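Side-chain contact in eEF1A lysine and N-terminal methyltransferase (Homo sapiens, PDB 5WCJ), which methylates elongation factor 1-alpha, its C-terminal domain, the part crystallised here, acting on the N-terminal glycine and its N-terminal domain on a lysine: residues C20-A25 / I161-C166. Numbering follows the deposited sequence. Where two conformers were deposited one is given.
Sequences CEHHKA and ILNLVC
H22, in the first turn of helix 21-28, uses NE2 and CD2 of its imidazole to meet the amide of N163, near the end of strand 158-164: ND2 of N163 lies 3.3 Å from NE2 and 3.4 Å from CD2 of H22. The angle is too poor for a hydrogen bond between the nitrogens, and the amide carbon CG of N163 follows at 3.6 Å from CD2 of H22. The side chains cross at about a right angle, yet ring and amide planes are only 24° apart, and the amide nitrogen approaches the ring obliquely.

What brings the two nitrogens together is a shared acceptor, since NE2 of H22 and ND2 of N163 both hydrogen-bond to OD1 of D124. Histidine and asparagine each suit this place by offering an N-H to the carboxylate of D124. The other end of the amide is also used, OD1 of N163 accepting from ND2 of N196, and bonds at both ends fix its flip.

The strand belongs to the seven-stranded sheet of a Rossmann-like class I methyltransferase, order 3-2-1-4-5-7-6, in which 158-164 is the fifth strand and D124 directly follows the fourth. The site thus lies at the C-terminal edge of the parallel strands, and the H22 side chain is about 5 Å from bound S-adenosyl-L-homocysteine.

H22 leaves the helix toward the strand, and with CG set between the backbone N and carbonyl carbon (chi1 85°) its NE2-CD2 side is presented to the amide. Next to it, H23 gives D124 a further bond, from NE2 to OD2. C20 N-caps this helix, its short side chain letting SG fold back to accept from N of H23 at 3.5 Å. On the exposed flank, the long, flexible K24 spans one turn, its NZ forming a 3.0 Å salt bridge with OE2 of E21.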
ATOM      1  N   CYS A  20       1.091 -13.498  -4.311  1.00 55.76           N
ATOM      2  CA  CYS A  20      -0.303 -13.965  -4.204  1.00 50.74           C
ATOM      3  C   CYS A  20      -1.240 -13.027  -4.969  1.00 45.86           C
ATOM      4  O   CYS A  20      -0.863 -11.889  -5.332  1.00 38.90           O
ATOM      5  CB  CYS A  20      -0.757 -14.087  -2.746  1.00 50.97           C
ATOM      6  SG  CYS A  20      -1.218 -12.548  -1.917  1.00 52.51           S
ATOM      7  N   GLU A  21      -2.456 -13.503  -5.207  1.00 42.54           N
ATOM      8  CA  GLU A  21      -3.377 -12.797  -6.091  1.00 44.55           C
ATOM      9  C   GLU A  21      -3.809 -11.439  -5.552  1.00 35.78           C
ATOM     10  O   GLU A  21      -3.882 -10.500  -6.326  1.00 33.22           O
ATOM     11  CB  GLU A  21      -4.600 -13.660  -6.453  1.00 49.57           C
ATOM     12  CG  GLU A  21      -4.308 -14.730  -7.489  1.00 55.18           C
ATOM     13  CD  GLU A  21      -3.861 -14.156  -8.833  1.00 61.62           C
ATOM     14  OE1 GLU A  21      -4.647 -13.427  -9.479  1.00 66.26           O
ATOM     15  OE2 GLU A  21      -2.719 -14.439  -9.249  1.00 67.85           O
ATOM     16  N   HIS A  22      -4.059 -11.310  -4.246  1.00 33.49           N
ATOM     17  CA  HIS A  22      -4.475  -9.996  -3.744  1.00 32.71           C
ATOM     18  C   HIS A  22      -3.298  -9.024  -3.735  1.00 28.34           C
ATOM     19  O   HIS A  22      -3.491  -7.836  -3.984  1.00 26.06           O
ATOM     20  CB  HIS A  22      -5.282 -10.054  -2.444  1.00 34.89           C
ATOM     21  CG  HIS A  22      -4.469 -10.104  -1.186  1.00 36.57           C
ATOM     22  ND1 HIS A  22      -4.110 -11.288  -0.581  1.00 42.60           N
ATOM     23  CD2 HIS A  22      -4.027  -9.115  -0.373  1.00 40.35           C
ATOM     24  CE1 HIS A  22      -3.434 -11.025   0.525  1.00 44.50           C
ATOM     25  NE2 HIS A  22      -3.373  -9.714   0.678  1.00 41.87           N
ATOM     26  N   HIS A  23      -2.082  -9.527  -3.534  1.00 30.14           N
ATOM     27  CA  HIS A  23      -0.899  -8.649  -3.662  1.00 29.09           C
ATOM     28  C   HIS A  23      -0.681  -8.116  -5.059  1.00 28.72           C
ATOM     29  O   HIS A  23      -0.414  -6.921  -5.228  1.00 27.38           O
ATOM     30  CB  HIS A  23       0.358  -9.318  -3.109  1.00 30.65           C
ATOM     31  CG  HIS A  23       0.381  -9.382  -1.619  1.00 30.82           C
ATOM     32  ND1 HIS A  23       1.198 -10.247  -0.927  1.00 33.69           N
ATOM     33  CD2 HIS A  23      -0.317  -8.687  -0.682  1.00 33.53           C
ATOM     34  CE1 HIS A  23       1.011 -10.078   0.372  1.00 36.98           C
ATOM     35  NE2 HIS A  23       0.089  -9.145   0.550  1.00 32.41           N
ATOM     36  N   LYS A  24      -0.802  -8.980  -6.071  1.00 29.43           N
ATOM     37  CA  LYS A  24      -0.737  -8.529  -7.470  1.00 32.61           C
ATOM     38  C   LYS A  24      -1.754  -7.433  -7.777  1.00 29.62           C
ATOM     39  O   LYS A  24      -1.438  -6.446  -8.440  1.00 27.30           O
ATOM     40  CB  LYS A  24      -0.984  -9.702  -8.419  1.00 39.21           C
ATOM     41  CG  LYS A  24       0.111 -10.755  -8.430  1.00 45.79           C
ATOM     42  CD  LYS A  24      -0.330 -11.947  -9.265  1.00 50.35           C
ATOM     43  CE  LYS A  24       0.785 -12.966  -9.433  1.00 54.86           C
ATOM     44  NZ  LYS A  24       0.225 -14.333  -9.641  1.00 58.22           N
ATOM     45  N   ALA A  25      -2.973  -7.603  -7.289  1.00 26.73           N
ATOM     46  CA  ALA A  25      -4.017  -6.568  -7.430  1.00 27.84           C
ATOM     47  C   ALA A  25      -3.681  -5.248  -6.728  1.00 26.53           C
ATOM     48  O   ALA A  25      -3.957  -4.174  -7.272  1.00 27.55           O
ATOM     49  CB  ALA A  25      -5.339  -7.104  -6.923  1.00 28.24           C
ATOM     50  N   ILE A 161      -4.766   2.323  -1.028  1.00 21.29           N
ATOM     51  CA  ILE A 161      -5.113   0.995  -1.513  1.00 21.56           C
ATOM     52  C   ILE A 161      -5.393   0.140  -0.305  1.00 21.69           C
ATOM     53  O   ILE A 161      -4.523   0.027   0.580  1.00 21.24           O
ATOM     54  CB  ILE A 161      -3.985   0.391  -2.358  1.00 22.39           C
ATOM     55  CG1 ILE A 161      -3.589   1.358  -3.497  1.00 23.34           C
ATOM     56  CG2 ILE A 161      -4.357  -1.007  -2.824  1.00 22.96           C
ATOM     57  CD1 ILE A 161      -2.374   0.933  -4.304  1.00 23.44           C
ATOM     58  N   LEU A 162      -6.569  -0.486  -0.279  1.00 22.16           N
ATOM     59  CA  LEU A 162      -7.041  -1.230   0.877  0.64 23.85           C
ATOM     60  C   LEU A 162      -7.427  -2.660   0.485  1.00 22.92           C
ATOM     61  O   LEU A 162      -8.186  -2.829  -0.460  1.00 24.10           O
ATOM     62  CB  LEU A 162      -8.297  -0.512   1.391  0.64 25.83           C
ATOM     63  CG  LEU A 162      -9.103  -1.117   2.525  0.64 27.29           C
ATOM     64  CD1 LEU A 162      -8.281  -1.043   3.802  0.64 28.28           C
ATOM     65  CD2 LEU A 162     -10.420  -0.391   2.676  0.64 28.19           C
ATOM     66  N   ASN A 163      -6.943  -3.640   1.236  1.00 22.08           N
ATOM     67  CA  ASN A 163      -7.374  -5.024   1.130  1.00 22.70           C
ATOM     68  C   ASN A 163      -8.546  -5.148   2.100  1.00 24.20           C
ATOM     69  O   ASN A 163      -8.353  -4.973   3.304  1.00 24.68           O
ATOM     70  CB  ASN A 163      -6.235  -5.952   1.516  1.00 23.09           C
ATOM     71  CG  ASN A 163      -6.632  -7.425   1.545  1.00 27.33           C
ATOM     72  OD1 ASN A 163      -7.576  -7.835   0.895  1.00 28.65           O
ATOM     73  ND2 ASN A 163      -5.873  -8.234   2.307  1.00 31.50           N
ATOM     74  N   LEU A 164      -9.747  -5.453   1.582  1.00 24.16           N
ATOM     75  CA  LEU A 164     -10.994  -5.544   2.393  1.00 25.52           C
ATOM     76  C   LEU A 164     -11.618  -6.939   2.337  1.00 25.77           C
ATOM     77  O   LEU A 164     -11.833  -7.491   1.250  1.00 25.63           O
ATOM     78  CB  LEU A 164     -12.008  -4.536   1.888  1.00 27.33           C
ATOM     79  CG  LEU A 164     -13.412  -4.463   2.525  1.00 28.62           C
ATOM     80  CD1 LEU A 164     -13.288  -3.861   3.915  1.00 28.77           C
ATOM     81  CD2 LEU A 164     -14.313  -3.602   1.668  1.00 30.57           C
ATOM     82  N   VAL A 165     -11.881  -7.505   3.507  1.00 25.13           N
ATOM     83  CA  VAL A 165     -12.728  -8.698   3.628  1.00 27.52           C
ATOM     84  C   VAL A 165     -13.865  -8.299   4.543  1.00 28.87           C
ATOM     85  O   VAL A 165     -13.633  -8.022   5.710  1.00 27.47           O
ATOM     86  CB  VAL A 165     -11.996  -9.886   4.219  1.00 28.94           C
ATOM     87  CG1 VAL A 165     -12.982 -11.048   4.454  1.00 33.08           C
ATOM     88  CG2 VAL A 165     -10.844 -10.326   3.300  1.00 30.39           C
ATOM     89  N   CYS A 166     -15.082  -8.246   4.022  1.00 29.32           N
ATOM     90  CA  CYS A 166     -16.221  -7.936   4.854  1.00 31.06           C
ATOM     91  C   CYS A 166     -17.421  -8.746   4.364  1.00 30.59           C
ATOM     92  O   CYS A 166     -18.026  -8.393   3.352  1.00 32.49           O
ATOM     93  CB  CYS A 166     -16.473  -6.445   4.818  1.00 33.38           C
ATOM     94  SG  CYS A 166     -17.645  -5.862   6.058  1.00 38.68           S
TER